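Local coordinates for methyl-accepting chemotaxis protein, putative (Geobacter sulfurreducens, PDB 3OOV) that probably senses a signal through a GAF domain and takes part in bacterial chemotaxis signalling, its ligand and exact role being unestablished, at residues M41-A45 with R46-S50; S92-P95 with T96-L100; S137-S140 with L141-T144. One frame throughout, in Å; residues are numbered along the deposited sequence.

Contact 1. Residues M41-A45 with R46-S50; sequences MADTA and RTSLS
Where M41 faces S50 the two strands are joined by a pair of backbone hydrogen bonds, S50 N to M41 O at 2.7 Å and M41 N to S50 O at 2.9 Å, as expected of an antiparallel hydrogen-bonded pair. One residue further, A42 and L49 form the non-hydrogen-bonded pair, and the last backbone link before the loop is D43 N to S48 O at 2.8 Å.

The side-chain hydrogen bonds belong to D43. Its chi1 of 57° sets CG between the backbone N and the carbonyl carbon, which turns the carboxylate in over the loop. There OD1 takes the amide of S48 at 3.0 Å in a straight bond (160°) that comes from above the carboxylate plane, while T47 N adds a weak bond to the same oxygen. The backbone O of D43 accepts from R46 N, closing a type I turn from D43 to R46. A water also links that O to NE of R46, standing 2.8 Å from NE, and the extended arginine chain runs on toward E125, with which it makes a long, weak ion pair.

Apolar contact is slight: the CB of A42 meets CD2 of L49 at 4.1 Å, on the face of the sheet that helix 74-82 covers through F80 and I76.

The arrangement is a beta hairpin, strands 36-42 and 48-55 joined by the five-residue loop D43 to T47, in which an aspartate side chain braces the turn at the surface of the GAF domain.

Contact 2. Residues S92-P95 with T96-L100; sequences SAYP and TDFRL
Y94 and F98, four residues apart, turn their side chains to the same region and bring their rings almost parallel, at 12°, yet slid so far apart that they barely overlap, with centroids at 5.2 Å. The closest touch between the two side chains is made by CB of Y94, 3.4 Å from CD2 of F98. In F98, chi1 of -78° puts CG opposite the carbonyl carbon and beside its own N, which brings the ring back under P95. The proline answers with a CH-pi contact, its CD lying over one face at 4.1 Å from the centroid of the F98 ring, and D97 OD1 sits at the edge of that ring, in its plane.

The backbone supports this fold-back: F98 N donates to P95 O at 2.9 Å, starting the 3-10 turn of 96-98. R99 bends at chi2 and chi3 to bring its guanidinium round to the preceding loop, where NH2 donates to Y94 O at 2.7 Å, almost in the guanidinium plane, while CA of S92 lies over one face.

An alanine in place of F98 is likely to leave the P95 ring and one flank of Y94 without their aromatic partner, opening a gap beside K78 and I88.

R83 of the second subunit makes a cation-pi contact with Y94 and hydrogen-bonds to A93 O, and D82 of that subunit packs on Y94 and F98. The chemistry implies a loop that is likely to be held in shape by its own aromatic, proline and arginine contacts and that is part of the subunit interface.

Contact 3. Residues S137-S140 with L141-T144; sequences SRRS and LNDT
R139 and N142 meet donor to donor: NH1 of the arginine stands 3.4 Å from ND2 of the asparagine, a contact that no hydrogen bond can explain. ND2 approaches in the guanidinium plane, and the two flat groups are turned almost perpendicular, 85° apart. D145, one turn further on, probably draws them together: its carboxylate forms a salt bridge with R139 NH2 and also accepts from the backbone N of N142.

N142 occupies the N-cap of helix 143-167. A chi1 of 70° swings its amide over the start of the helix, with the oxygen directed forward. OD1 receives the hydroxyl of T144, OG1 to OD1 2.7 Å, and T144 N more weakly at 3.0 Å, so the oxygen does the capping and the nitrogen is left to face the arginine. The bond from N142 N to D145 resembles one half of a capping box.

On the loop side, R139 N donates to S137 OG at 3.0 Å in a nearly straight bond (160°), an ST turn. The arginine chain starts extended, CG anti to N, and then bends at chi3, carrying the guanidinium past CD2 of L141, which NH2 approaches to 4.2 Å; L141 itself packs on Y34 and N134.

The chemistry implies that the acid of the first helical turn has two partners, the loop arginine and the backbone N of N142, and that its negative charge probably makes the close pair of donors tolerable.

Overall arrangement
The three contacts follow one another along a single GAF domain, a worked case of turns and loops shaped by local side-chain and backbone contacts. Contact 1 forms the hairpin turn of strands 36-42 and 48-55 in the antiparallel sheet; contact 2 lies in the loop between strands 86-88 and 115-122; contact 3 leads from strand 125-133 into helix 143-167. Centres of contacts 1 and 2 are 23 Å apart, of 2 and 3 19 Å, of 1 and 3 29 Å, across the chain's centre. Helix 74-82 is shared by contacts 1 and 2, D89 by contacts 2 and 3. Contacts 2 and 3 reach the second subunit, consistent with a role in dimer assembly; contact 1 does not.

Contact 1. Residues M41-A45 with R46-S50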
loop_
_atom_site.group_PDB
_atom_site.type_symbol
_atom_site.label_atom_id
_atom_site.label_comp_id
_atom_site.label_asym_id
_atom_site.label_seq_id
_atom_site.Cartn_x
_atom_site.Cartn_y
_atom_site.Cartn_z
HETATM N N MSE A 41 16.033 -1.293 -11.156
HETATM C CA MSE A 41 15.280 -1.146 -12.428
HETATM C C MSE A 41 15.121 -2.496 -13.129
HETATM O O MSE A 41 16.091 -3.288 -13.203
HETATM C CB MSE A 41 16.004 -0.143 -13.327
HETATM C CG MSE A 41 16.007 1.253 -12.668
HETATM SE SE MSE A 41 14.165 2.080 -12.659
HETATM C CE MSE A 41 14.007 2.210 -14.546
ATOM N N ALA A 42 13.892 -2.818 -13.533
ATOM C CA ALA A 42 13.656 -4.088 -14.264
ATOM C C ALA A 42 14.410 -4.110 -15.595
ATOM O O ALA A 42 14.559 -3.042 -16.266
ATOM C CB ALA A 42 12.167 -4.235 -14.547
ATOM N N ASP A 43 14.907 -5.263 -15.996
ATOM C CA ASP A 43 15.453 -5.352 -17.380
ATOM C C ASP A 43 14.267 -5.304 -18.374
ATOM O O ASP A 43 13.077 -5.170 -17.949
ATOM C CB ASP A 43 16.295 -6.594 -17.611
ATOM C CG ASP A 43 15.538 -7.926 -17.307
ATOM O OD1 ASP A 43 14.375 -7.948 -16.860
ATOM O OD2 ASP A 43 16.159 -8.986 -17.444
ATOM N N THR A 44 14.597 -5.391 -19.673
ATOM C CA THR A 44 13.600 -5.241 -20.705
ATOM C C THR A 44 12.575 -6.381 -20.697
ATOM O O THR A 44 11.424 -6.148 -20.958
ATOM C CB THR A 44 14.180 -4.928 -22.142
ATOM O OG1 THR A 44 13.125 -4.375 -22.923
ATOM C CG2 THR A 44 14.689 -6.161 -22.834
ATOM N N ALA A 45 12.978 -7.559 -20.296
ATOM C CA ALA A 45 12.074 -8.684 -20.178
ATOM C C ALA A 45 11.284 -8.618 -18.875
ATOM O O ALA A 45 10.346 -9.393 -18.704
ATOM C CB ALA A 45 12.874 -10.012 -20.211
ATOM N N ARG A 46 11.693 -7.743 -17.948
ATOM C CA ARG A 46 11.001 -7.615 -16.661
ATOM C C ARG A 46 10.993 -8.902 -15.856
ATOM O O ARG A 46 10.053 -9.187 -15.141
ATOM C CB ARG A 46 9.558 -6.996 -16.828
ATOM C CG ARG A 46 9.682 -5.602 -17.584
ATOM C CD ARG A 46 8.457 -4.694 -17.541
ATOM N NE ARG A 46 8.674 -3.462 -18.336
ATOM C CZ ARG A 46 7.709 -2.637 -18.770
ATOM N NH1 ARG A 46 6.408 -2.863 -18.511
ATOM N NH2 ARG A 46 8.050 -1.580 -19.494
ATOM N N THR A 47 12.036 -9.683 -15.977
ATOM C CA THR A 47 12.211 -10.838 -15.112
ATOM C C THR A 47 13.433 -10.729 -14.241
ATOM O O THR A 47 13.756 -11.665 -13.517
ATOM C CB THR A 47 12.385 -12.120 -15.937
ATOM O OG1 THR A 47 13.416 -11.899 -16.879
ATOM C CG2 THR A 47 11.034 -12.510 -16.661
ATOM N N SER A 48 14.172 -9.625 -14.352
ATOM C CA SER A 48 15.201 -9.313 -13.347
ATOM C C SER A 48 15.200 -7.838 -13.019
ATOM O O SER A 48 14.805 -7.005 -13.843
ATOM C CB SER A 48 16.614 -9.641 -13.901
ATOM O OG SER A 48 16.728 -11.043 -14.112
ATOM N N LEU A 49 15.835 -7.504 -11.898
ATOM C CA LEU A 49 16.091 -6.127 -11.505
ATOM C C LEU A 49 17.592 -5.828 -11.467
ATOM O O LEU A 49 18.326 -6.512 -10.781
ATOM C CB LEU A 49 15.576 -5.939 -10.092
ATOM C CG LEU A 49 14.047 -5.911 -9.889
ATOM C CD1 LEU A 49 13.758 -5.911 -8.291
ATOM C CD2 LEU A 49 13.348 -4.748 -10.636
ATOM N N SER A 50 18.032 -4.762 -12.106
ATOM C CA SER A 50 19.384 -4.430 -11.925
ATOM C C SER A 50 19.522 -3.294 -10.858
ATOM O O SER A 50 18.652 -2.430 -10.681
ATOM C CB SER A 50 20.071 -4.189 -13.276
ATOM O OG SER A 50 19.693 -2.942 -13.754
HETATM O O HOH W 1 15.749 -11.255 -16.673
HETATM O O HOH W 2 11.402 -2.698 -18.236
#

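Contact 2. Residues S92-P95 with T96-L100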
loop_
_atom_site.group_PDB
_atom_site.type_symbol
_atom_site.label_atom_id
_atom_site.label_comp_id
_atom_site.label_asym_id
_atom_site.label_seq_id
_atom_site.Cartn_x
_atom_site.Cartn_y
_atom_site.Cartn_z
ATOM N N SER A 92 9.582 -9.671 10.429
ATOM C CA SER A 92 9.229 -10.956 11.083
ATOM C C SER A 92 7.721 -11.019 11.495
ATOM O O SER A 92 7.243 -12.069 11.846
ATOM C CB SER A 92 10.175 -11.285 12.282
ATOM O OG SER A 92 10.070 -10.248 13.236
ATOM N N ALA A 93 6.993 -9.915 11.422
ATOM C CA ALA A 93 5.562 -9.912 11.711
ATOM C C ALA A 93 4.702 -10.218 10.457
ATOM O O ALA A 93 3.476 -10.164 10.544
ATOM C CB ALA A 93 5.110 -8.521 12.318
ATOM N N TYR A 94 5.349 -10.452 9.303
ATOM C CA TYR A 94 4.660 -10.695 8.042
ATOM C C TYR A 94 4.838 -12.143 7.605
ATOM O O TYR A 94 5.716 -12.807 8.079
ATOM C CB TYR A 94 5.145 -9.686 6.943
ATOM C CG TYR A 94 4.635 -8.295 7.244
ATOM C CD1 TYR A 94 3.378 -7.830 6.791
ATOM C CD2 TYR A 94 5.351 -7.474 8.104
ATOM C CE1 TYR A 94 2.939 -6.546 7.140
ATOM C CE2 TYR A 94 4.911 -6.279 8.429
ATOM C CZ TYR A 94 3.697 -5.822 7.976
ATOM O OH TYR A 94 3.350 -4.554 8.386
ATOM N N PRO A 95 3.980 -12.630 6.673
ATOM C CA PRO A 95 4.139 -14.010 6.171
ATOM C C PRO A 95 5.529 -14.226 5.597
ATOM O O PRO A 95 6.200 -13.264 5.157
ATOM C CB PRO A 95 3.112 -14.121 5.040
ATOM C CG PRO A 95 2.120 -12.987 5.259
ATOM C CD PRO A 95 2.897 -11.889 5.985
ATOM N N THR A 96 5.922 -15.495 5.622
ATOM C CA THR A 96 7.212 -16.022 5.194
ATOM C C THR A 96 7.650 -15.597 3.782
ATOM O O THR A 96 8.789 -15.263 3.570
ATOM C CB THR A 96 7.172 -17.549 5.331
ATOM O OG1 THR A 96 7.026 -17.826 6.722
ATOM C CG2 THR A 96 8.466 -18.201 4.902
ATOM N N ASP A 97 6.725 -15.580 2.845
ATOM C CA ASP A 97 7.037 -15.114 1.513
ATOM C C ASP A 97 7.398 -13.639 1.397
ATOM O O ASP A 97 7.689 -13.201 0.298
ATOM C CB ASP A 97 6.028 -15.611 0.412
ATOM C CG ASP A 97 4.646 -14.921 0.431
ATOM O OD1 ASP A 97 4.353 -13.877 1.095
ATOM O OD2 ASP A 97 3.792 -15.490 -0.291
ATOM N N PHE A 98 7.372 -12.883 2.506
ATOM C CA PHE A 98 7.883 -11.519 2.469
ATOM C C PHE A 98 9.406 -11.485 2.527
ATOM O O PHE A 98 9.994 -10.579 1.952
ATOM C CB PHE A 98 7.315 -10.611 3.569
ATOM C CG PHE A 98 5.921 -10.098 3.290
ATOM C CD1 PHE A 98 4.964 -10.912 2.712
ATOM C CD2 PHE A 98 5.556 -8.799 3.655
ATOM C CE1 PHE A 98 3.690 -10.421 2.458
ATOM C CE2 PHE A 98 4.275 -8.316 3.441
ATOM C CZ PHE A 98 3.347 -9.120 2.833
ATOM N N ARG A 99 10.038 -12.467 3.170
ATOM C CA ARG A 99 11.472 -12.388 3.428
ATOM C C ARG A 99 12.263 -12.429 2.115
ATOM O O ARG A 99 11.914 -13.153 1.180
ATOM C CB ARG A 99 11.994 -13.549 4.305
ATOM C CG ARG A 99 11.151 -13.951 5.502
ATOM C CD ARG A 99 11.256 -13.063 6.702
ATOM N NE ARG A 99 9.902 -12.974 7.277
ATOM C CZ ARG A 99 9.473 -13.635 8.356
ATOM N NH1 ARG A 99 10.290 -14.439 9.031
ATOM N NH2 ARG A 99 8.211 -13.483 8.765
ATOM N N LEU A 100 13.345 -11.688 2.073
ATOM C CA LEU A 100 14.320 -11.862 1.019
ATOM C C LEU A 100 15.041 -13.196 1.134
ATOM O O LEU A 100 15.371 -13.616 2.217
ATOM C CB LEU A 100 15.319 -10.721 1.056
ATOM C CG LEU A 100 14.695 -9.355 0.879
ATOM C CD1 LEU A 100 15.784 -8.223 0.816
ATOM C CD2 LEU A 100 13.791 -9.346 -0.321
#

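Contact 3. Residues S137-S140 with L141-T144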
loop_
_atom_site.group_PDB
_atom_site.type_symbol
_atom_site.label_atom_id
_atom_site.label_comp_id
_atom_site.label_asym_id
_atom_site.label_seq_id
_atom_site.Cartn_x
_atom_site.Cartn_y
_atom_site.Cartn_z
ATOM N N SER A 137 17.874 3.692 13.118
ATOM C CA SER A 137 16.952 4.388 13.994
ATOM C C SER A 137 15.886 3.391 14.450
ATOM O O SER A 137 15.507 2.443 13.725
ATOM C CB SER A 137 16.356 5.613 13.300
ATOM O OG SER A 137 15.287 6.182 14.069
ATOM N N ARG A 138 15.396 3.575 15.670
ATOM C CA ARG A 138 14.300 2.732 16.132
ATOM C C ARG A 138 12.951 3.334 15.665
ATOM O O ARG A 138 11.910 2.755 15.863
ATOM C CB ARG A 138 14.400 2.473 17.650
ATOM C CG ARG A 138 15.460 1.362 17.979
ATOM C CD ARG A 138 16.417 1.796 19.117
ATOM N NE ARG A 138 17.266 0.676 19.597
ATOM C CZ ARG A 138 18.546 0.774 19.994
ATOM N NH1 ARG A 138 19.177 1.955 19.990
ATOM N NH2 ARG A 138 19.190 -0.321 20.418
ATOM N N ARG A 139 12.971 4.517 15.061
ATOM C CA ARG A 139 11.721 5.066 14.591
ATOM C C ARG A 139 11.281 4.406 13.267
ATOM O O ARG A 139 11.961 4.540 12.293
ATOM C CB ARG A 139 11.801 6.591 14.415
ATOM C CG ARG A 139 10.490 7.163 13.876
ATOM C CD ARG A 139 10.594 8.632 13.542
ATOM N NE ARG A 139 10.869 8.581 12.152
ATOM C CZ ARG A 139 9.981 8.692 11.165
ATOM N NH1 ARG A 139 8.724 9.039 11.387
ATOM N NH2 ARG A 139 10.417 8.508 9.939
ATOM N N SER A 140 10.166 3.667 13.276
ATOM C CA SER A 140 9.486 3.141 12.059
ATOM C C SER A 140 9.140 4.180 11.015
ATOM O O SER A 140 8.703 5.244 11.360
ATOM C CB SER A 140 8.158 2.532 12.461
ATOM O OG SER A 140 8.367 1.270 12.997
ATOM N N LEU A 141 9.282 3.852 9.724
ATOM C CA LEU A 141 8.822 4.780 8.690
ATOM C C LEU A 141 7.281 4.884 8.765
ATOM O O LEU A 141 6.597 3.876 9.041
ATOM C CB LEU A 141 9.244 4.309 7.301
ATOM C CG LEU A 141 10.740 4.340 6.997
ATOM C CD1 LEU A 141 11.037 3.607 5.691
ATOM C CD2 LEU A 141 11.226 5.695 6.900
ATOM N N ASN A 142 6.775 6.102 8.514
ATOM C CA ASN A 142 5.310 6.371 8.490
ATOM C C ASN A 142 4.741 6.928 7.163
ATOM O O ASN A 142 5.476 7.138 6.172
ATOM C CB ASN A 142 4.899 7.291 9.672
ATOM C CG ASN A 142 5.410 8.749 9.548
ATOM O OD1 ASN A 142 5.756 9.283 8.477
ATOM N ND2 ASN A 142 5.441 9.418 10.694
ATOM N N ASP A 143 3.437 7.205 7.182
ATOM C CA ASP A 143 2.705 7.663 5.996
ATOM C C ASP A 143 3.308 8.903 5.425
ATOM O O ASP A 143 3.318 9.063 4.219
ATOM C CB ASP A 143 1.221 7.888 6.311
ATOM C CG ASP A 143 0.446 6.576 6.511
ATOM O OD1 ASP A 143 0.915 5.456 6.157
ATOM O OD2 ASP A 143 -0.680 6.653 7.034
ATOM N N THR A 144 3.879 9.783 6.241
ATOM C CA THR A 144 4.509 10.961 5.611
ATOM C C THR A 144 5.843 10.584 4.964
ATOM O O THR A 144 6.235 11.206 4.023
ATOM C CB THR A 144 4.749 12.161 6.555
ATOM O OG1 THR A 144 5.817 11.828 7.473
ATOM C CG2 THR A 144 3.465 12.478 7.337
#